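PDB 7BFK: angiogenin-1 from Salmo salar, which probably cleaves RNA as a secreted endonuclease of the pancreatic ribonuclease family. Local coordinates for residues N68-T82 against Y94-C107. Numbering follows the deposited sequence.
Sequences NLVQSNKPFSVVICT and YKGSSATKKVIIAC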
ATOM      1  N   ASN A  68      -8.709 -13.705   4.830  1.00 63.88           N
ATOM      2  CA  ASN A  68      -9.279 -12.505   4.157  1.00 62.84           C
ATOM      3  C   ASN A  68      -8.306 -11.942   3.124  1.00 50.06           C
ATOM      4  O   ASN A  68      -8.621 -10.869   2.571  1.00 54.89           O
ATOM      5  CB  ASN A  68      -9.650 -11.402   5.150  1.00 64.07           C
ATOM      6  CG  ASN A  68     -10.888 -11.733   5.953  1.00 71.18           C
ATOM      7  OD1 ASN A  68     -11.437 -12.830   5.837  1.00 70.04           O
ATOM      8  ND2 ASN A  68     -11.338 -10.788   6.763  1.00 69.52           N
ATOM      9  N   LEU A  69      -7.192 -12.627   2.850  1.00 47.77           N
ATOM     10  CA  LEU A  69      -6.196 -12.137   1.864  1.00 39.75           C
ATOM     11  C   LEU A  69      -6.638 -12.540   0.459  1.00 40.59           C
ATOM     12  O   LEU A  69      -7.050 -13.714   0.244  1.00 34.31           O
ATOM     13  CB  LEU A  69      -4.793 -12.651   2.195  1.00 43.63           C
ATOM     14  CG  LEU A  69      -4.208 -12.150   3.517  1.00 44.82           C
ATOM     15  CD1 LEU A  69      -2.838 -12.753   3.766  1.00 46.27           C
ATOM     16  CD2 LEU A  69      -4.126 -10.640   3.539  1.00 49.57           C
ATOM     17  N   VAL A  70      -6.548 -11.585  -0.467  1.00 32.71           N
ATOM     18  CA  VAL A  70      -6.924 -11.765  -1.884  1.00 32.87           C
ATOM     19  C   VAL A  70      -5.739 -11.320  -2.735  1.00 34.72           C
ATOM     20  O   VAL A  70      -5.176 -10.238  -2.463  1.00 30.38           O
ATOM     21  CB  VAL A  70      -8.201 -10.975  -2.205  1.00 36.97           C
ATOM     22  CG1 VAL A  70      -8.712 -11.289  -3.596  1.00 38.46           C
ATOM     23  CG2 VAL A  70      -9.283 -11.234  -1.162  1.00 42.07           C
ATOM     24  N   GLN A  71      -5.361 -12.149  -3.694  1.00 33.35           N
ATOM     25  CA  GLN A  71      -4.277 -11.879  -4.657  1.00 31.16           C
ATOM     26  C   GLN A  71      -4.924 -11.397  -5.947  1.00 33.95           C
ATOM     27  O   GLN A  71      -5.840 -12.075  -6.439  1.00 32.76           O
ATOM     28  CB  GLN A  71      -3.446 -13.147  -4.824  1.00 35.74           C
ATOM     29  CG  GLN A  71      -2.442 -13.104  -5.951  1.00 35.49           C
ATOM     30  CD  GLN A  71      -1.618 -14.361  -5.975  1.00 40.11           C
ATOM     31  OE1 GLN A  71      -1.116 -14.816  -4.951  1.00 45.84           O
ATOM     32  NE2 GLN A  71      -1.434 -14.902  -7.163  1.00 44.85           N
ATOM     33  N   SER A  72      -4.503 -10.254  -6.463  1.00 29.75           N
ATOM     34  CA  SER A  72      -5.020  -9.721  -7.738  1.00 29.23           C
ATOM     35  C   SER A  72      -4.718 -10.731  -8.862  1.00 32.23           C
ATOM     36  O   SER A  72      -3.634 -11.375  -8.850  1.00 27.93           O
ATOM     37  CB  SER A  72      -4.455  -8.340  -8.026  1.00 28.66           C
ATOM     38  OG  SER A  72      -3.077  -8.428  -8.277  1.00 26.49           O
ATOM     39  N   ASN A  73      -5.650 -10.886  -9.797  1.00 32.70           N
ATOM     40  CA  ASN A  73      -5.508 -11.821 -10.934  1.00 34.46           C
ATOM     41  C   ASN A  73      -4.645 -11.165 -12.007  1.00 36.17           C
ATOM     42  O   ASN A  73      -4.089 -11.888 -12.838  1.00 39.96           O
ATOM     43  CB  ASN A  73      -6.874 -12.256 -11.456  1.00 34.75           C
ATOM     44  CG  ASN A  73      -7.580 -13.170 -10.491  1.00 36.73           C
ATOM     45  OD1 ASN A  73      -6.941 -13.860  -9.702  1.00 36.70           O
ATOM     46  ND2 ASN A  73      -8.898 -13.188 -10.557  1.00 41.58           N
ATOM     47  N   LYS A  74      -4.529  -9.838 -11.988  1.00 33.54           N
ATOM     48  CA  LYS A  74      -3.652  -9.123 -12.942  1.00 34.72           C
ATOM     49  C   LYS A  74      -2.534  -8.453 -12.161  1.00 32.67           C
ATOM     50  O   LYS A  74      -2.710  -8.077 -11.006  1.00 32.39           O
ATOM     51  CB  LYS A  74      -4.461  -8.154 -13.809  1.00 42.71           C
ATOM     52  CG  LYS A  74      -5.494  -8.839 -14.696  1.00 47.73           C
ATOM     53  CD  LYS A  74      -6.126  -7.941 -15.728  1.00 59.70           C
ATOM     54  CE  LYS A  74      -5.200  -7.608 -16.879  1.00 67.14           C
ATOM     55  NZ  LYS A  74      -4.918  -8.793 -17.726  1.00 71.10           N
ATOM     56  N   PRO A  75      -1.346  -8.322 -12.764  1.00 32.00           N
ATOM     57  CA  PRO A  75      -0.243  -7.615 -12.133  1.00 31.00           C
ATOM     58  C   PRO A  75      -0.464  -6.097 -12.208  1.00 29.90           C
ATOM     59  O   PRO A  75      -1.147  -5.636 -13.110  1.00 28.72           O
ATOM     60  CB  PRO A  75       0.961  -8.044 -12.970  1.00 31.27           C
ATOM     61  CG  PRO A  75       0.375  -8.254 -14.344  1.00 31.89           C
ATOM     62  CD  PRO A  75      -0.999  -8.842 -14.102  1.00 33.11           C
ATOM     63  N   PHE A  76       0.119  -5.371 -11.261  1.00 26.77           N
ATOM     64  CA  PHE A  76       0.083  -3.903 -11.155  1.00 28.27           C
ATOM     65  C   PHE A  76       1.516  -3.361 -11.179  1.00 29.62           C
ATOM     66  O   PHE A  76       2.451  -4.089 -10.772  1.00 29.89           O
ATOM     67  CB  PHE A  76      -0.592  -3.473  -9.837  1.00 25.86           C
ATOM     68  CG  PHE A  76      -2.082  -3.652  -9.792  1.00 27.97           C
ATOM     69  CD1 PHE A  76      -2.643  -4.870  -9.444  1.00 28.60           C
ATOM     70  CD2 PHE A  76      -2.934  -2.609 -10.136  1.00 31.35           C
ATOM     71  CE1 PHE A  76      -4.019  -5.026  -9.417  1.00 30.91           C
ATOM     72  CE2 PHE A  76      -4.314  -2.776 -10.104  1.00 31.64           C
ATOM     73  CZ  PHE A  76      -4.849  -3.984  -9.751  1.00 31.67           C
ATOM     74  N   SER A  77       1.707  -2.148 -11.699  1.00 27.54           N
ATOM     75  CA  SER A  77       2.957  -1.391 -11.504  1.00 29.90           C
ATOM     76  C   SER A  77       2.954  -0.947 -10.052  1.00 28.82           C
ATOM     77  O   SER A  77       1.922  -0.403  -9.615  1.00 27.35           O
ATOM     78  CB  SER A  77       3.100  -0.192 -12.400  1.00 35.19           C
ATOM     79  OG  SER A  77       3.431  -0.589 -13.701  1.00 38.14           O
ATOM     80  N   VAL A  78       4.040  -1.193  -9.337  1.00 26.60           N
ATOM     81  CA  VAL A  78       4.150  -0.782  -7.916  1.00 24.43           C
ATOM     82  C   VAL A  78       5.471  -0.058  -7.721  1.00 26.31           C
ATOM     83  O   VAL A  78       6.414  -0.243  -8.521  1.00 26.36           O
ATOM     84  CB  VAL A  78       4.011  -1.979  -6.949  1.00 24.32           C
ATOM     85  CG1 VAL A  78       2.668  -2.675  -7.100  1.00 25.88           C
ATOM     86  CG2 VAL A  78       5.147  -2.976  -7.108  1.00 25.27           C
ATOM     87  N   VAL A  79       5.498   0.771  -6.695  1.00 26.87           N
ATOM     88  CA  VAL A  79       6.709   1.439  -6.173  1.00 29.99           C
ATOM     89  C   VAL A  79       6.819   0.992  -4.720  1.00 27.96           C
ATOM     90  O   VAL A  79       5.824   1.141  -3.984  1.00 27.99           O
ATOM     91  CB  VAL A  79       6.656   2.971  -6.306  1.00 32.17           C
ATOM     92  CG1 VAL A  79       7.736   3.621  -5.457  1.00 33.81           C
ATOM     93  CG2 VAL A  79       6.763   3.414  -7.772  1.00 33.41           C
ATOM     94  N   ILE A  80       7.975   0.457  -4.345  1.00 27.67           N
ATOM     95  CA  ILE A  80       8.290  -0.001  -2.972  1.00 30.36           C
ATOM     96  C   ILE A  80       9.308   0.969  -2.379  1.00 29.93           C
ATOM     97  O   ILE A  80      10.406   1.157  -2.988  1.00 33.23           O
ATOM     98  CB  ILE A  80       8.799  -1.457  -2.986  1.00 29.80           C
ATOM     99  CG1 ILE A  80       7.800  -2.381  -3.690  1.00 29.97           C
ATOM    100  CG2 ILE A  80       9.113  -1.950  -1.572  1.00 29.53           C
ATOM    101  CD1 ILE A  80       8.416  -3.610  -4.265  1.00 30.98           C
ATOM    102  N   CYS A  81       8.937   1.592  -1.269  1.00 29.60           N
ATOM    103  CA  CYS A  81       9.814   2.468  -0.457  1.00 30.93           C
ATOM    104  C   CYS A  81      10.308   1.643   0.731  1.00 29.11           C
ATOM    105  O   CYS A  81       9.477   1.213   1.574  1.00 28.85           O
ATOM    106  CB  CYS A  81       9.082   3.734  -0.042  1.00 34.06           C
ATOM    107  SG  CYS A  81       8.475   4.674  -1.465  1.00 36.58           S
ATOM    108  N   THR A  82      11.611   1.392   0.784  1.00 28.98           N
ATOM    109  CA  THR A  82      12.247   0.531   1.806  1.00 29.54           C
ATOM    110  C   THR A  82      13.193   1.365   2.664  1.00 29.30           C
ATOM    111  O   THR A  82      14.028   2.113   2.102  1.00 32.78           O
ATOM    112  CB  THR A  82      12.993  -0.652   1.168  1.00 28.50           C
ATOM    113  OG1 THR A  82      12.108  -1.316   0.251  1.00 33.55           O
ATOM    114  CG2 THR A  82      13.485  -1.634   2.211  1.00 30.37           C
ATOM    115  N   TYR A  94      15.118   6.306   2.904  1.00 40.09           N
ATOM    116  CA  TYR A  94      14.427   5.298   2.064  1.00 40.79           C
ATOM    117  C   TYR A  94      15.114   5.145   0.711  1.00 44.13           C
ATOM    118  O   TYR A  94      15.727   6.073   0.205  1.00 46.84           O
ATOM    119  CB  TYR A  94      12.953   5.666   1.870  1.00 39.54           C
ATOM    120  CG  TYR A  94      12.141   5.558   3.136  1.00 35.76           C
ATOM    121  CD1 TYR A  94      11.640   4.336   3.558  1.00 36.25           C
ATOM    122  CD2 TYR A  94      11.904   6.659   3.930  1.00 36.09           C
ATOM    123  CE1 TYR A  94      10.933   4.213   4.740  1.00 35.48           C
ATOM    124  CE2 TYR A  94      11.189   6.558   5.106  1.00 36.72           C
ATOM    125  CZ  TYR A  94      10.691   5.332   5.510  1.00 35.92           C
ATOM    126  OH  TYR A  94       9.989   5.225   6.677  1.00 32.95           O
ATOM    127  N   LYS A  95      15.001   3.949   0.166  1.00 40.61           N
ATOM    128  CA  LYS A  95      15.423   3.591  -1.196  1.00 46.35           C
ATOM    129  C   LYS A  95      14.132   3.193  -1.912  1.00 44.79           C
ATOM    130  O   LYS A  95      13.322   2.480  -1.288  1.00 39.50           O
ATOM    131  CB  LYS A  95      16.493   2.495  -1.118  1.00 54.59           C
ATOM    132  CG  LYS A  95      16.683   1.641  -2.365  1.00 65.30           C
ATOM    133  CD  LYS A  95      17.555   0.420  -2.102  1.00 80.22           C
ATOM    134  CE  LYS A  95      17.000  -0.481  -1.014  1.00 83.12           C
ATOM    135  NZ  LYS A  95      18.027  -1.419  -0.501  1.00 86.30           N
ATOM    136  N   GLY A  96      13.909   3.716  -3.115  1.00 43.45           N
ATOM    137  CA  GLY A  96      12.721   3.427  -3.923  1.00 46.49           C
ATOM    138  C   GLY A  96      13.033   2.385  -4.970  1.00 52.00           C
ATOM    139  O   GLY A  96      14.160   2.385  -5.498  1.00 44.67           O
ATOM    140  N   SER A  97      12.100   1.488  -5.241  1.00 46.69           N
ATOM    141  CA  SER A  97      12.264   0.475  -6.303  1.00 44.80           C
ATOM    142  C   SER A  97      10.925   0.280  -7.002  1.00 44.16           C
ATOM    143  O   SER A  97       9.853   0.523  -6.389  1.00 37.11           O
ATOM    144  CB  SER A  97      12.856  -0.813  -5.784  1.00 49.59           C
ATOM    145  OG  SER A  97      12.094  -1.329  -4.717  1.00 46.55           O
ATOM    146  N   SER A  98      10.990  -0.065  -8.272  1.00 40.86           N
ATOM    147  CA  SER A  98       9.815  -0.283  -9.127  1.00 42.05           C
ATOM    148  C   SER A  98       9.723  -1.773  -9.405  1.00 41.34           C
ATOM    149  O   SER A  98      10.778  -2.442  -9.405  1.00 39.00           O
ATOM    150  CB  SER A  98       9.924   0.526 -10.392  1.00 48.36           C
ATOM    151  OG  SER A  98       8.711   0.456 -11.112  1.00 66.28           O
ATOM    152  N   ALA A  99       8.511  -2.278  -9.574  1.00 36.29           N
ATOM    153  CA  ALA A  99       8.239  -3.682  -9.917  1.00 36.20           C
ATOM    154  C   ALA A  99       6.851  -3.790 -10.541  1.00 33.08           C
ATOM    155  O   ALA A  99       6.046  -2.833 -10.446  1.00 29.90           O
ATOM    156  CB  ALA A  99       8.354  -4.563  -8.690  1.00 40.35           C
ATOM    157  N   THR A 100       6.606  -4.921 -11.183  1.00 30.58           N
ATOM    158  CA  THR A 100       5.315  -5.287 -11.768  1.00 33.36           C
ATOM    159  C   THR A 100       4.912  -6.592 -11.101  1.00 32.87           C
ATOM    160  O   THR A 100       5.574  -7.599 -11.355  1.00 33.70           O
ATOM    161  CB  THR A 100       5.376  -5.371 -13.294  1.00 34.84           C
ATOM    162  OG1 THR A 100       5.901  -4.132 -13.774  1.00 36.95           O
ATOM    163  CG2 THR A 100       4.007  -5.624 -13.871  1.00 35.27           C
ATOM    164  N   LYS A 101       3.883  -6.566 -10.262  1.00 29.75           N
ATOM    165  CA  LYS A 101       3.530  -7.760  -9.454  1.00 28.96           C
ATOM    166  C   LYS A 101       2.042  -7.827  -9.160  1.00 27.05           C
ATOM    167  O   LYS A 101       1.361  -6.782  -9.164  1.00 25.86           O
ATOM    168  CB  LYS A 101       4.350  -7.739  -8.153  1.00 35.57           C
ATOM    169  CG  LYS A 101       5.823  -8.055  -8.381  1.00 40.33           C
ATOM    170  CD  LYS A 101       6.547  -8.673  -7.242  1.00 49.83           C
ATOM    171  CE  LYS A 101       7.928  -9.162  -7.637  1.00 53.05           C
ATOM    172  NZ  LYS A 101       7.855 -10.353  -8.512  1.00 59.48           N
ATOM    173  N   LYS A 102       1.543  -9.041  -8.981  1.00 28.16           N
ATOM    174  CA  LYS A 102       0.191  -9.250  -8.439  1.00 30.16           C
ATOM    175  C   LYS A 102       0.298  -8.755  -6.999  1.00 27.71           C
ATOM    176  O   LYS A 102       1.389  -8.935  -6.391  1.00 27.61           O
ATOM    177  CB  LYS A 102      -0.241 -10.708  -8.558  1.00 30.46           C
ATOM    178  CG  LYS A 102      -0.268 -11.217  -9.995  1.00 37.60           C
ATOM    179  CD  LYS A 102      -0.887 -12.574 -10.158  1.00 41.56           C
ATOM    180  CE  LYS A 102      -0.585 -13.198 -11.500  1.00 48.08           C
ATOM    181  NZ  LYS A 102      -0.584 -12.180 -12.570  1.00 56.11           N
ATOM    182  N   VAL A 103      -0.739  -8.109  -6.495  1.00 27.18           N
ATOM    183  CA  VAL A 103      -0.721  -7.569  -5.111  1.00 25.53           C
ATOM    184  C   VAL A 103      -1.614  -8.448  -4.234  1.00 27.33           C
ATOM    185  O   VAL A 103      -2.557  -9.098  -4.764  1.00 28.93           O
ATOM    186  CB  VAL A 103      -1.142  -6.100  -5.086  1.00 25.92           C
ATOM    187  CG1 VAL A 103      -0.143  -5.242  -5.839  1.00 27.35           C
ATOM    188  CG2 VAL A 103      -2.551  -5.923  -5.639  1.00 28.61           C
ATOM    189  N   ILE A 104      -1.273  -8.539  -2.960  1.00 27.34           N
ATOM    190  CA  ILE A 104      -2.059  -9.298  -1.965  1.00 26.65           C
ATOM    191  C   ILE A 104      -2.572  -8.304  -0.940  1.00 28.70           C
ATOM    192  O   ILE A 104      -1.760  -7.668  -0.276  1.00 25.90           O
ATOM    193  CB  ILE A 104      -1.241 -10.426  -1.348  1.00 30.39           C
ATOM    194  CG1 ILE A 104      -0.568 -11.282  -2.424  1.00 30.64           C
ATOM    195  CG2 ILE A 104      -2.151 -11.232  -0.437  1.00 30.86           C
ATOM    196  CD1 ILE A 104       0.577 -12.133  -1.916  1.00 36.98           C
ATOM    197  N   ILE A 105      -3.885  -8.184  -0.845  1.00 27.00           N
ATOM    198  CA  ILE A 105      -4.553  -7.207   0.049  1.00 29.44           C
ATOM    199  C   ILE A 105      -5.599  -7.937   0.883  1.00 34.80           C
ATOM    200  O   ILE A 105      -5.870  -9.102   0.614  1.00 30.31           O
ATOM    201  CB  ILE A 105      -5.201  -6.094  -0.784  1.00 29.29           C
ATOM    202  CG1 ILE A 105      -6.404  -6.620  -1.575  1.00 30.63           C
ATOM    203  CG2 ILE A 105      -4.175  -5.434  -1.682  1.00 29.75           C
ATOM    204  CD1 ILE A 105      -7.179  -5.551  -2.292  1.00 31.26           C
ATOM    205  N   ALA A 106      -6.129  -7.240   1.868  1.00 34.46           N
ATOM    206  CA  ALA A 106      -7.259  -7.676   2.688  1.00 34.69           C
ATOM    207  C   ALA A 106      -8.502  -7.031   2.091  1.00 37.96           C
ATOM    208  O   ALA A 106      -8.427  -5.848   1.659  1.00 35.75           O
ATOM    209  CB  ALA A 106      -7.036  -7.285   4.137  1.00 37.18           C
ATOM    210  N   CYS A 107      -9.571  -7.798   1.970  1.00 37.28           N
ATOM    211  CA  CYS A 107     -10.891  -7.320   1.507  1.00 37.97           C
ATOM    212  C   CYS A 107     -11.893  -7.449   2.653  1.00 41.56           C
ATOM    213  O   CYS A 107     -11.908  -8.500   3.300  1.00 43.61           O
ATOM    214  CB  CYS A 107     -11.400  -8.121   0.313  1.00 39.06           C
ATOM    215  SG  CYS A 107     -10.445  -7.862  -1.208  1.00 37.41           S
TER
HETATM  216  O   HOH W   1      12.790  -0.437  -2.240  1.00 43.33           O
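Val103 packs both its methyls in the tight middle of this contact: CG1 lies 4.0 Å from Val78 CG1, while CG2 lies against Ser72 and, 3.9 Å from Phe76 CD1, the Phe76 ring, which lies roughly crosswise to the valine. Compact, branched and apolar, Val78 and Val103 fill a buried place; the partly exposed ring lies beside them, with Ser72 CB in plane at its edge. Residues 94-107 run as one long strand antiparallel to both 69-72 and 76-82; at residues 73-75 the register shifts by two. Here Ser72 N donates to Val103 O as usual, but Ser72 OG takes the place of a carbonyl acceptor. With chi1 at 67°, OG sits between backbone N and carbonyl carbon, receives Val103 N at 3.0 Å and donates to Lys74 O at 2.8 Å, so a small hydroxyl closes the bend. The long Lys102 chain is laid closely along it, CD 3.3 Å from Ser72 O. Further along, Val70 CG2 rests 3.6 Å from Cys107 SG.

The solvent side is looser: exposed Thr100 touches Pro75 CB through CG2 at 4.0 Å, and Ser97 OG and Thr82 OG1 share a water that also donates to Ile80 O.

Such a strongly bent antiparallel sheet is the core of the ribonuclease A fold. Strand 43-47 flanks 76-82, strand 122-124 pairs with the long strand, and disulfides Cys81-Cys24 and Cys107-Cys58 tie the contact to helix 24-32 and to the segment following helix 51-55.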